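Local coordinates for protein endo-1,3-beta-glucanase, family GH16 (Zobellia galactanivorans, PDB 4CRQ) that probably hydrolyses internal beta-1,3-glucosidic bonds of laminarin through this calcium-binding family 16 catalytic module of a longer modular protein, at residues S66-Y79 / E191-A203. The protein carries 1 engineered substitution. Numbering follows the deposited sequence.
With ACT (acetate ion), chain F.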
loop_
_atom_site.group_PDB
_atom_site.type_symbol
_atom_site.label_atom_id
_atom_site.label_comp_id
_atom_site.label_asym_id
_atom_site.label_seq_id
_atom_site.Cartn_x
_atom_site.Cartn_y
_atom_site.Cartn_z
ATOM N N SER A 66 -3.703 13.313 -5.980
ATOM C CA SER A 66 -3.800 12.509 -4.767
ATOM C C SER A 66 -2.404 12.526 -4.139
ATOM O O SER A 66 -1.569 13.362 -4.547
ATOM C CB SER A 66 -4.265 11.089 -5.103
ATOM O OG SER A 66 -4.573 10.369 -3.906
ATOM N N ALA A 67 -2.140 11.638 -3.177
ATOM C CA ALA A 67 -0.826 11.555 -2.554
ATOM C C ALA A 67 -0.314 10.133 -2.502
ATOM O O ALA A 67 -1.094 9.187 -2.464
ATOM C CB ALA A 67 -0.851 12.138 -1.149
ATOM N N ARG A 68 1.009 10.014 -2.521
ATOM C CA ARG A 68 1.733 8.760 -2.407
ATOM C C ARG A 68 2.954 9.047 -1.539
ATOM O O ARG A 68 3.731 9.966 -1.830
ATOM C CB ARG A 68 2.133 8.216 -3.791
ATOM C CG ARG A 68 3.035 6.976 -3.739
ATOM C CD ARG A 68 3.106 6.319 -5.119
ATOM N NE ARG A 68 4.237 5.389 -5.251
ATOM C CZ ARG A 68 4.289 4.359 -6.111
ATOM N NH1 ARG A 68 3.243 4.082 -6.906
ATOM N NH2 ARG A 68 5.375 3.599 -6.157
ATOM N N MET A 69 3.112 8.258 -0.475
ATOM C CA MET A 69 4.161 8.453 0.521
ATOM C C MET A 69 4.911 7.166 0.771
ATOM O O MET A 69 4.313 6.108 0.701
ATOM C CB MET A 69 3.487 8.820 1.836
ATOM C CG MET A 69 2.666 10.072 1.848
ATOM S SD MET A 69 1.524 10.041 3.247
ATOM C CE MET A 69 2.596 10.076 4.707
ATOM N N LYS A 70 6.205 7.239 1.080
ATOM C CA LYS A 70 7.015 6.039 1.314
ATOM C C LYS A 70 8.030 6.314 2.401
ATOM O O LYS A 70 8.380 7.480 2.617
ATOM C CB LYS A 70 7.685 5.595 -0.022
ATOM C CG LYS A 70 8.648 6.643 -0.579
ATOM C CD LYS A 70 9.255 6.280 -1.931
ATOM C CE LYS A 70 10.165 7.397 -2.422
ATOM N NZ LYS A 70 10.847 7.032 -3.698
ATOM N N THR A 71 8.500 5.250 3.065
ATOM C CA THR A 71 9.535 5.400 4.083
ATOM C C THR A 71 10.923 5.087 3.499
ATOM O O THR A 71 11.898 4.988 4.254
ATOM C CB THR A 71 9.269 4.509 5.323
ATOM O OG1 THR A 71 9.378 3.125 4.974
ATOM C CG2 THR A 71 7.895 4.778 5.905
ATOM N N GLN A 72 11.016 4.916 2.172
ATOM C CA GLN A 72 12.302 4.606 1.515
ATOM C C GLN A 72 13.452 5.522 1.955
ATOM O O GLN A 72 13.296 6.752 1.907
ATOM C CB GLN A 72 12.134 4.603 -0.007
ATOM C CG GLN A 72 13.399 4.228 -0.774
ATOM C CD GLN A 72 13.152 4.206 -2.264
ATOM O OE1 GLN A 72 12.259 4.902 -2.761
ATOM N NE2 GLN A 72 13.932 3.405 -2.990
ATOM N N GLY A 73 14.570 4.920 2.393
ATOM C CA GLY A 73 15.757 5.664 2.850
ATOM C C GLY A 73 15.694 6.186 4.284
ATOM O O GLY A 73 16.679 6.768 4.788
ATOM N N ARG A 74 14.543 5.998 4.939
ATOM C CA ARG A 74 14.327 6.467 6.319
ATOM C C ARG A 74 13.982 5.336 7.261
ATOM O O ARG A 74 14.513 5.307 8.395
ATOM C CB ARG A 74 13.275 7.591 6.375
ATOM C CG ARG A 74 13.677 8.733 5.460
ATOM C CD ARG A 74 12.902 9.993 5.641
ATOM N NE ARG A 74 13.381 11.039 4.730
ATOM C CZ ARG A 74 12.872 12.267 4.700
ATOM N NH1 ARG A 74 11.870 12.598 5.534
ATOM N NH2 ARG A 74 13.353 13.166 3.852
ATOM N N LYS A 75 13.129 4.401 6.818
ATOM C CA LYS A 75 12.734 3.325 7.705
ATOM C C LYS A 75 12.477 2.088 6.888
ATOM O O LYS A 75 11.703 2.145 5.941
ATOM C CB LYS A 75 11.504 3.782 8.511
ATOM C CG LYS A 75 11.215 3.055 9.790
ATOM C CD LYS A 75 12.290 3.049 10.863
ATOM C CE LYS A 75 12.717 4.383 11.452
ATOM N NZ LYS A 75 13.514 4.067 12.689
ATOM N N SER A 76 13.134 0.982 7.230
ATOM C CA SER A 76 12.897 -0.269 6.490
ATOM C C SER A 76 13.056 -1.423 7.476
ATOM O O SER A 76 13.724 -1.285 8.542
ATOM C CB SER A 76 13.799 -0.416 5.249
ATOM O OG SER A 76 15.157 -0.359 5.630
ATOM N N PHE A 77 12.425 -2.540 7.115
ATOM C CA PHE A 77 12.254 -3.687 8.010
ATOM C C PHE A 77 12.509 -4.968 7.312
ATOM O O PHE A 77 12.091 -5.129 6.161
ATOM C CB PHE A 77 10.790 -3.700 8.577
ATOM C CG PHE A 77 10.390 -2.377 9.164
ATOM C CD1 PHE A 77 10.791 -2.011 10.489
ATOM C CD2 PHE A 77 9.674 -1.438 8.380
ATOM C CE1 PHE A 77 10.434 -0.768 11.010
ATOM C CE2 PHE A 77 9.332 -0.188 8.907
ATOM C CZ PHE A 77 9.717 0.148 10.215
ATOM N N LYS A 78 13.176 -5.883 8.017
ATOM C CA LYS A 78 13.314 -7.270 7.559
ATOM C C LYS A 78 12.529 -8.108 8.561
ATOM O O LYS A 78 12.966 -8.303 9.682
ATOM C CB LYS A 78 14.772 -7.705 7.447
ATOM C CG LYS A 78 14.953 -9.145 6.992
ATOM C CD LYS A 78 16.441 -9.451 6.900
ATOM C CE LYS A 78 16.692 -10.934 6.852
ATOM N NZ LYS A 78 18.078 -11.222 6.404
ATOM N N TYR A 79 11.353 -8.592 8.134
ATOM C CA TYR A 79 10.376 -9.358 8.952
ATOM C C TYR A 79 9.606 -8.426 9.889
ATOM O O TYR A 79 10.058 -7.324 10.184
ATOM C CB TYR A 79 10.987 -10.535 9.751
ATOM C CG TYR A 79 11.959 -11.372 8.957
ATOM C CD1 TYR A 79 11.628 -11.839 7.657
ATOM C CD2 TYR A 79 13.202 -11.718 9.503
ATOM C CE1 TYR A 79 12.526 -12.602 6.926
ATOM C CE2 TYR A 79 14.101 -12.486 8.784
ATOM C CZ TYR A 79 13.756 -12.923 7.507
ATOM O OH TYR A 79 14.672 -13.664 6.853
ATOM N N GLU A 191 13.971 -13.009 -2.489
ATOM C CA GLU A 191 13.892 -11.548 -2.333
ATOM C C GLU A 191 13.115 -11.104 -1.086
ATOM O O GLU A 191 13.307 -9.983 -0.602
ATOM C CB GLU A 191 13.336 -10.896 -3.608
ATOM C CG GLU A 191 14.243 -11.151 -4.814
ATOM C CD GLU A 191 15.584 -10.430 -4.760
ATOM O OE1 GLU A 191 15.676 -9.301 -4.202
ATOM O OE2 GLU A 191 16.565 -10.992 -5.290
ATOM N N PHE A 192 12.255 -11.979 -0.554
ATOM C CA PHE A 192 11.509 -11.644 0.686
ATOM C C PHE A 192 12.316 -11.864 1.981
ATOM O O PHE A 192 11.765 -11.766 3.080
ATOM C CB PHE A 192 10.125 -12.331 0.682
ATOM C CG PHE A 192 9.267 -11.873 -0.460
ATOM C CD1 PHE A 192 8.566 -10.647 -0.385
ATOM C CD2 PHE A 192 9.167 -12.651 -1.631
ATOM C CE1 PHE A 192 7.776 -10.217 -1.460
ATOM C CE2 PHE A 192 8.379 -12.230 -2.708
ATOM C CZ PHE A 192 7.679 -11.008 -2.619
ATOM N N GLN A 193 13.615 -12.139 1.837
ATOM C CA GLN A 193 14.534 -12.247 2.966
ATOM C C GLN A 193 15.385 -10.982 3.134
ATOM O O GLN A 193 16.432 -11.006 3.769
ATOM C CB GLN A 193 15.458 -13.465 2.808
ATOM C CG GLN A 193 14.739 -14.764 2.558
ATOM C CD GLN A 193 13.994 -15.269 3.762
ATOM O OE1 GLN A 193 14.372 -15.008 4.895
ATOM N NE2 GLN A 193 12.936 -16.008 3.522
ATOM N N ASN A 194 14.926 -9.880 2.569
ATOM C CA ASN A 194 15.637 -8.603 2.593
ATOM C C ASN A 194 14.804 -7.517 3.282
ATOM O O ASN A 194 13.642 -7.770 3.654
ATOM C CB ASN A 194 15.995 -8.194 1.156
ATOM C CG ASN A 194 16.959 -9.165 0.455
ATOM O OD1 ASN A 194 16.819 -9.440 -0.750
ATOM N ND2 ASN A 194 17.945 -9.672 1.190
ATOM N N GLU A 195 15.381 -6.320 3.449
ATOM C CA GLU A 195 14.660 -5.197 4.057
ATOM C C GLU A 195 13.714 -4.544 3.049
ATOM O O GLU A 195 14.056 -4.377 1.873
ATOM C CB GLU A 195 15.598 -4.134 4.640
ATOM C CG GLU A 195 16.371 -4.636 5.840
ATOM C CD GLU A 195 16.940 -3.542 6.716
ATOM O OE1 GLU A 195 16.565 -2.366 6.600
ATOM O OE2 GLU A 195 17.779 -3.863 7.560
ATOM N N PHE A 196 12.528 -4.179 3.530
ATOM C CA PHE A 196 11.484 -3.526 2.728
ATOM C C PHE A 196 11.049 -2.216 3.382
ATOM O O PHE A 196 11.007 -2.138 4.614
ATOM C CB PHE A 196 10.218 -4.426 2.594
ATOM C CG PHE A 196 10.321 -5.577 1.588
ATOM C CD1 PHE A 196 11.350 -6.538 1.630
ATOM C CD2 PHE A 196 9.326 -5.710 0.606
ATOM C CE1 PHE A 196 11.387 -7.568 0.686
ATOM C CE2 PHE A 196 9.352 -6.733 -0.330
ATOM C CZ PHE A 196 10.386 -7.671 -0.296
ATOM N N PHE A 197 10.712 -1.196 2.591
ATOM C CA PHE A 197 10.156 0.064 3.116
ATOM C C PHE A 197 8.623 0.058 2.891
ATOM O O PHE A 197 8.102 -0.770 2.113
ATOM C CB PHE A 197 10.837 1.306 2.513
ATOM C CG PHE A 197 10.739 1.412 1.001
ATOM C CD1 PHE A 197 9.635 2.058 0.382
ATOM C CD2 PHE A 197 11.765 0.887 0.173
ATOM C CE1 PHE A 197 9.554 2.174 -1.014
ATOM C CE2 PHE A 197 11.680 0.992 -1.233
ATOM C CZ PHE A 197 10.572 1.639 -1.819
ATOM N N ILE A 198 7.902 0.964 3.553
ATOM C CA ILE A 198 6.430 1.021 3.511
ATOM C C ILE A 198 5.921 2.155 2.597
ATOM O O ILE A 198 6.586 3.231 2.529
ATOM C CB ILE A 198 5.905 1.222 4.951
ATOM C CG1 ILE A 198 6.245 -0.011 5.811
ATOM C CG2 ILE A 198 4.371 1.454 4.989
ATOM C CD1 ILE A 198 6.058 0.162 7.323
ATOM N N LEU A 199 4.769 1.929 1.947
ATOM C CA LEU A 199 4.100 2.945 1.123
ATOM C C LEU A 199 2.624 3.012 1.463
ATOM O O LEU A 199 1.997 1.995 1.829
ATOM C CB LEU A 199 4.218 2.619 -0.386
ATOM C CG LEU A 199 5.642 2.426 -0.950
ATOM C CD1 LEU A 199 6.021 0.954 -0.990
ATOM C CD2 LEU A 199 5.755 2.993 -2.357
ATOM N N LEU A 200 2.086 4.231 1.339
ATOM C CA LEU A 200 0.645 4.497 1.405
ATOM C C LEU A 200 0.294 5.374 0.230
ATOM O O LEU A 200 1.015 6.345 -0.069
ATOM C CB LEU A 200 0.294 5.243 2.706
ATOM C CG LEU A 200 0.299 4.413 3.985
ATOM C CD1 LEU A 200 0.284 5.373 5.160
ATOM C CD2 LEU A 200 -0.875 3.429 4.058
ATOM N N ASN A 201 -0.826 5.078 -0.425
ATOM C CA ASN A 201 -1.284 5.947 -1.531
ATOM C C ASN A 201 -2.735 5.749 -1.827
ATOM O O ASN A 201 -3.356 4.758 -1.367
ATOM C CB ASN A 201 -0.491 5.660 -2.842
ATOM C CG ASN A 201 -0.856 4.291 -3.456
ATOM O OD1 ASN A 201 -0.422 3.261 -2.944
ATOM N ND2 ASN A 201 -1.664 4.274 -4.528
ATOM N N MET A 202 -3.294 6.674 -2.614
ATOM C CA MET A 202 -4.594 6.385 -3.215
ATOM C C MET A 202 -4.533 6.799 -4.688
ATOM O O MET A 202 -4.430 8.002 -4.987
ATOM C CB MET A 202 -5.773 7.049 -2.496
ATOM C CG MET A 202 -7.127 6.584 -3.093
ATOM S SD MET A 202 -8.514 6.843 -1.946
ATOM C CE MET A 202 -8.356 8.581 -1.488
ATOM N N ALA A 203 -4.571 5.820 -5.599
ATOM C CA ALA A 203 -4.572 6.097 -7.029
ATOM C C ALA A 203 -6.014 6.363 -7.492
ATOM O O ALA A 203 -6.983 6.018 -6.779
ATOM C CB ALA A 203 -3.941 4.947 -7.812
HETATM C C ACT F . 9.248 4.157 -5.636
HETATM O O ACT F . 8.116 4.648 -5.442
HETATM O OXT ACT F . 10.343 4.785 -5.614
HETATM C CH3 ACT F . 9.272 2.707 -5.918
#
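Met-69 and Leu-200 face each other as a hydrogen-bonded antiparallel pair, Met-69 N giving to Leu-200 O (2.9 Å) and Leu-200 N to Met-69 O. The pairing breaks off at Thr-71, where the chain turns out through Gln-72 to Lys-75, and resumes as a bridge of Phe-77 with Phe-196. Thr-71 OG1 spans this break: it accepts from Ile-198 N at 3.0 Å, nearly straight (172°), and donates to Lys-75 O. Ser-66 OG reaches a lone pair of Met-202 O, and Ser-76 OG meets Glu-195 OE1 at 2.6 Å. Over the Phe-197 ring lies Gln-72, its CB 3.4 Å from the centroid in a CH-pi contact. Gln-72 CG is anti to the backbone N (chi1 -177°) and the chain runs on extended, stacking its amide on the ring with planes 15° apart. A leucine in place of Phe-197 would probably leave that amide without its flat support. Lys-70 NZ bonds Gln-72 OE1 and, with Arg-68 NH2, holds an acetate; Arg-68 NE also pairs with Glu-22. Within this GH16 beta-sandwich, strand 196-204 runs between strands 62-70 and 94-102, with Leu-199 and Asn-201 against Trp-99 and Ala-97, while Met-69 and Leu-200 pack on Leu-50 of strand 49-59.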